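Local structure of tegumental protein 20.8 kDa (Clonorchis sinensis, 5X2E) at residues 35-38 and 39-43; 66-69 and 70-74. The protein probably serves as a calcium-binding protein of the fluke tegument, the part described here being its calmodulin-like EF-hand domain with one bound calcium ion. One frame throughout, in Å; residues are numbered along the deposited sequence.

Interaction 1 of 2, residues 35-38 and 39-43; sequences SMVE and KWKQL
M36 and W40, one helical turn apart, lie side by side and point the same way, and the sulfur of the first meets the rim of the indole of the second. M36 SD stands 3.5 Å from both W40 CD1 and W40 NE1 and 4.3 Å from the centroid of the five-membered ring, 77° off the ring normal, which makes this an edge-on Met-aromatic contact. A bent thioether suits the place: with CG anti to the backbone N (chi1 180°) and turns at chi2 and chi3, the chain brings its sulfur alongside the CD1-NE1 edge. M36 O accepts the backbone N-H of W40 and also lies 3.2 Å from W40 CD1, at the ring edge near its plane.

On another side of the helix the same spacing pairs V37 with K41. The extended methylenes of the lysine pack beside the valine, K41 CE 3.8 Å from V37 CG1. At its end a water joins K41 to E38 of the preceding turn, giving a hydrogen to E38 OE2 (2.9 Å) and accepting one from K41 NZ (2.8 Å); the charged atoms themselves do not meet. K39 bends back at chi3 and chi4 to bring NZ within 3.3 Å of S35 OG, a weak bond; the hydroxyl's stronger partner is D33 OD2, just ahead of the helix.

Beneath these side chains, i to i+4 backbone bonds from K39 to S35 through Q42 to E38 fix the spacing. K41 adds a cation-pi contact with Y20, and W40 meets F44 edge-to-face. M36 and V37 pack on helix 20-29, at V27, L23 and E24, while the buried indole reaches L23 and also I6 and I10 of helix 3-10, joining helix 35-44 to both helices of the calcium-binding EF-hand.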
loop_
_atom_site.group_PDB
_atom_site.type_symbol
_atom_site.label_atom_id
_atom_site.label_comp_id
_atom_site.label_asym_id
_atom_site.label_seq_id
_atom_site.Cartn_x
_atom_site.Cartn_y
_atom_site.Cartn_z
ATOM N N SER A 35 1.214 -10.473 -12.064
ATOM C CA SER A 35 2.314 -9.606 -12.491
ATOM C C SER A 35 2.319 -8.273 -11.722
ATOM O O SER A 35 3.326 -7.553 -11.694
ATOM C CB SER A 35 2.214 -9.345 -13.994
ATOM O OG SER A 35 0.975 -8.751 -14.292
ATOM N N MET A 36 1.168 -7.942 -11.147
ATOM C CA MET A 36 0.972 -6.780 -10.289
ATOM C C MET A 36 1.954 -6.780 -9.130
ATOM O O MET A 36 2.400 -5.719 -8.672
ATOM C CB MET A 36 -0.472 -6.794 -9.752
ATOM C CG MET A 36 -0.826 -5.673 -8.851
ATOM S SD MET A 36 -0.741 -4.180 -9.838
ATOM C CE MET A 36 -2.275 -4.353 -10.759
ATOM N N VAL A 37 2.270 -7.972 -8.623
ATOM C CA VAL A 37 3.205 -8.058 -7.506
ATOM C C VAL A 37 4.577 -7.511 -7.931
ATOM O O VAL A 37 5.135 -6.610 -7.263
ATOM C CB VAL A 37 3.313 -9.521 -6.969
ATOM C CG1 VAL A 37 4.373 -9.588 -5.885
ATOM C CG2 VAL A 37 1.967 -10.030 -6.469
ATOM N N GLU A 38 5.081 -8.003 -9.053
ATOM C CA GLU A 38 6.363 -7.514 -9.565
ATOM C C GLU A 38 6.335 -6.019 -9.873
ATOM O O GLU A 38 7.315 -5.332 -9.641
ATOM C CB GLU A 38 6.769 -8.282 -10.815
ATOM C CG GLU A 38 7.272 -9.677 -10.525
ATOM C CD GLU A 38 8.778 -9.748 -10.405
ATOM O OE1 GLU A 38 9.432 -9.955 -11.454
ATOM O OE2 GLU A 38 9.304 -9.605 -9.273
ATOM N N LYS A 39 5.219 -5.512 -10.389
ATOM C CA LYS A 39 5.130 -4.093 -10.725
ATOM C C LYS A 39 5.229 -3.222 -9.467
ATOM O O LYS A 39 5.928 -2.208 -9.460
ATOM C CB LYS A 39 3.833 -3.790 -11.484
ATOM C CG LYS A 39 3.684 -4.500 -12.822
ATOM C CD LYS A 39 2.348 -4.095 -13.445
ATOM C CE LYS A 39 1.588 -5.286 -14.032
ATOM N NZ LYS A 39 2.288 -5.890 -15.205
ATOM N N TRP A 40 4.538 -3.608 -8.397
ATOM C CA TRP A 40 4.614 -2.866 -7.125
ATOM C C TRP A 40 6.024 -2.911 -6.550
ATOM O O TRP A 40 6.527 -1.918 -5.996
ATOM C CB TRP A 40 3.590 -3.425 -6.109
ATOM C CG TRP A 40 2.224 -2.808 -6.281
ATOM C CD1 TRP A 40 1.399 -2.912 -7.384
ATOM C CD2 TRP A 40 1.540 -1.963 -5.343
ATOM N NE1 TRP A 40 0.256 -2.181 -7.181
ATOM C CE2 TRP A 40 0.315 -1.591 -5.937
ATOM C CE3 TRP A 40 1.847 -1.471 -4.060
ATOM C CZ2 TRP A 40 -0.598 -0.759 -5.298
ATOM C CZ3 TRP A 40 0.914 -0.657 -3.423
ATOM C CH2 TRP A 40 -0.285 -0.307 -4.051
ATOM N N LYS A 41 6.656 -4.069 -6.638
ATOM C CA LYS A 41 8.016 -4.195 -6.113
ATOM C C LYS A 41 8.945 -3.267 -6.905
ATOM O O LYS A 41 9.790 -2.583 -6.335
ATOM C CB LYS A 41 8.512 -5.640 -6.192
ATOM C CG LYS A 41 7.852 -6.634 -5.248
ATOM C CD LYS A 41 8.395 -8.051 -5.459
ATOM C CE LYS A 41 7.808 -9.050 -4.437
ATOM N NZ LYS A 41 8.375 -10.410 -4.583
ATOM N N GLN A 42 8.771 -3.226 -8.221
ATOM C CA GLN A 42 9.647 -2.428 -9.049
ATOM C C GLN A 42 9.429 -0.937 -8.876
ATOM O O GLN A 42 10.380 -0.162 -8.837
ATOM C CB GLN A 42 9.443 -2.829 -10.489
ATOM C CG GLN A 42 10.012 -4.198 -10.768
ATOM C CD GLN A 42 9.953 -4.575 -12.237
ATOM O OE1 GLN A 42 9.531 -3.779 -13.077
ATOM N NE2 GLN A 42 10.380 -5.797 -12.554
ATOM N N LEU A 43 8.176 -0.527 -8.774
ATOM C CA LEU A 43 7.870 0.891 -8.600
ATOM C C LEU A 43 8.151 1.398 -7.168
ATOM O O LEU A 43 8.663 2.509 -6.996
ATOM C CB LEU A 43 6.399 1.176 -8.973
ATOM C CG LEU A 43 5.978 0.988 -10.444
ATOM C CD1 LEU A 43 4.462 1.055 -10.629
ATOM C CD2 LEU A 43 6.635 2.007 -11.358
HETATM O O HOH W 1 7.965 -11.170 -7.208
#

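Interaction 2 of 2, residues 66-69 and 70-74; sequences AEII and DFREQ
R72 starts out with CG opposite its backbone N (chi1 -179°) and then turns sharply at chi2 (98°) and chi3, a course that carries the guanidinium back past I68, with NH2 4.2 Å from I68 CG2. The two approach obliquely and only loosely. I69 and E73 make the closer side-chain pair: they lie side by side, pointing the same way, and I69 CG2 is 3.7 Å from E73 OE2. The extended glutamate chain, E73 CG 3.3 Å from I69 O, sets its carboxylate beside the methyl on an exposed face.

Each of D70, F71, R72 and E73 sends its N-H to the carbonyl four residues earlier; the bond from R72 N to I68 O is 2.8 Å long. I68, the buried residue, packs on V8 of helix 3-10 and on L54 and C58 of helix 54-61, while F71 lies against I4 and N5.

A long, bent arginine is apt here because its NH2 forms a salt bridge with OD2 of D11, a calcium ligand, and a hydrogen bond with N16 OD1. Its positive charge probably helps balance the negative charge of the calcium loop and could help hold the D11 carboxylate in position.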
loop_
_atom_site.group_PDB
_atom_site.type_symbol
_atom_site.label_atom_id
_atom_site.label_comp_id
_atom_site.label_asym_id
_atom_site.label_seq_id
_atom_site.Cartn_x
_atom_site.Cartn_y
_atom_site.Cartn_z
ATOM N N ALA A 66 1.228 12.124 5.537
ATOM C CA ALA A 66 0.059 12.696 6.206
ATOM C C ALA A 66 -1.270 12.368 5.499
ATOM O O ALA A 66 -2.283 12.203 6.170
ATOM C CB ALA A 66 0.223 14.219 6.336
ATOM N N GLU A 67 -1.262 12.234 4.170
ATOM C CA GLU A 67 -2.495 11.907 3.412
ATOM C C GLU A 67 -3.012 10.486 3.678
ATOM O O GLU A 67 -4.224 10.254 3.802
ATOM C CB GLU A 67 -2.264 12.087 1.921
ATOM C CG GLU A 67 -2.073 13.508 1.524
ATOM C CD GLU A 67 -1.844 13.642 0.046
ATOM O OE1 GLU A 67 -2.842 13.754 -0.702
ATOM O OE2 GLU A 67 -0.664 13.636 -0.365
ATOM N N ILE A 68 -2.101 9.537 3.795
ATOM C CA ILE A 68 -2.509 8.184 4.120
ATOM C C ILE A 68 -2.983 8.147 5.562
ATOM O O ILE A 68 -3.962 7.474 5.882
ATOM C CB ILE A 68 -1.352 7.171 3.899
ATOM C CG1 ILE A 68 -1.329 6.669 2.455
ATOM C CG2 ILE A 68 -1.493 5.960 4.814
ATOM C CD1 ILE A 68 -0.967 7.727 1.473
ATOM N N ILE A 69 -2.284 8.850 6.443
ATOM C CA ILE A 69 -2.680 8.845 7.849
ATOM C C ILE A 69 -4.092 9.424 8.034
ATOM O O ILE A 69 -4.899 8.888 8.791
ATOM C CB ILE A 69 -1.661 9.607 8.704
ATOM C CG1 ILE A 69 -0.306 8.885 8.689
ATOM C CG2 ILE A 69 -2.183 9.756 10.127
ATOM C CD1 ILE A 69 0.803 9.726 9.288
ATOM N N ASP A 70 -4.386 10.522 7.348
ATOM C CA ASP A 70 -5.723 11.132 7.425
ATOM C C ASP A 70 -6.762 10.140 6.975
ATOM O O ASP A 70 -7.792 9.946 7.626
ATOM C CB ASP A 70 -5.801 12.375 6.550
ATOM C CG ASP A 70 -5.401 13.613 7.285
ATOM O OD1 ASP A 70 -5.407 13.583 8.525
ATOM O OD2 ASP A 70 -5.104 14.623 6.623
ATOM N N PHE A 71 -6.485 9.505 5.842
ATOM C CA PHE A 71 -7.437 8.541 5.315
ATOM C C PHE A 71 -7.621 7.382 6.283
ATOM O O PHE A 71 -8.730 6.927 6.493
ATOM C CB PHE A 71 -7.010 8.018 3.941
ATOM C CG PHE A 71 -7.992 7.039 3.336
ATOM C CD1 PHE A 71 -7.847 5.665 3.523
ATOM C CD2 PHE A 71 -9.060 7.497 2.581
ATOM C CE1 PHE A 71 -8.760 4.775 2.992
ATOM C CE2 PHE A 71 -9.974 6.605 2.021
ATOM C CZ PHE A 71 -9.824 5.251 2.233
ATOM N N ARG A 72 -6.525 6.892 6.845
ATOM C CA ARG A 72 -6.582 5.835 7.829
ATOM C C ARG A 72 -7.444 6.206 9.020
ATOM O O ARG A 72 -8.275 5.412 9.446
ATOM C CB ARG A 72 -5.154 5.517 8.307
ATOM C CG ARG A 72 -5.031 4.395 9.350
ATOM C CD ARG A 72 -4.653 3.085 8.728
ATOM N NE ARG A 72 -3.398 3.139 7.975
ATOM C CZ ARG A 72 -2.869 2.086 7.351
ATOM N NH1 ARG A 72 -3.525 0.920 7.349
ATOM N NH2 ARG A 72 -1.700 2.190 6.709
ATOM N N GLU A 73 -7.267 7.414 9.552
ATOM C CA GLU A 73 -8.045 7.840 10.698
ATOM C C GLU A 73 -9.520 7.965 10.317
ATOM O O GLU A 73 -10.395 7.603 11.095
ATOM C CB GLU A 73 -7.513 9.172 11.246
ATOM C CG GLU A 73 -6.135 9.019 11.871
ATOM C CD GLU A 73 -5.518 10.321 12.309
ATOM O OE1 GLU A 73 -6.061 11.390 11.972
ATOM O OE2 GLU A 73 -4.467 10.238 13.002
ATOM N N GLN A 74 -9.798 8.491 9.119
ATOM C CA GLN A 74 -11.187 8.659 8.634
ATOM C C GLN A 74 -11.857 7.335 8.358
ATOM O O GLN A 74 -13.031 7.168 8.645
ATOM C CB GLN A 74 -11.252 9.478 7.346
ATOM C CG GLN A 74 -10.782 10.864 7.490
ATOM C CD GLN A 74 -10.615 11.560 6.162
ATOM O OE1 GLN A 74 -11.196 11.148 5.146
ATOM N NE2 GLN A 74 -9.827 12.631 6.156
#

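Interaction 1 comes first along the chain, and the two lie on opposite sides of its centre, with their own centres about 24 Å apart and nearest atoms about 10 Å apart. The first belongs to helix 35-44, within the paired EF-hand region; the second belongs to helix 65-79, the last helix of the chain. Between them in sequence come strand 51-53, which pairs antiparallel with strand 17-19, and helix 54-61. Without touching, both contacts reach helix 3-10, which leads into the calcium loop: W40 packs on it from one, I68 and F71 from the other. Interaction 2 also contacts a calcium ligand directly, through R72, whereas interaction 1 contributes packing farther from the ion.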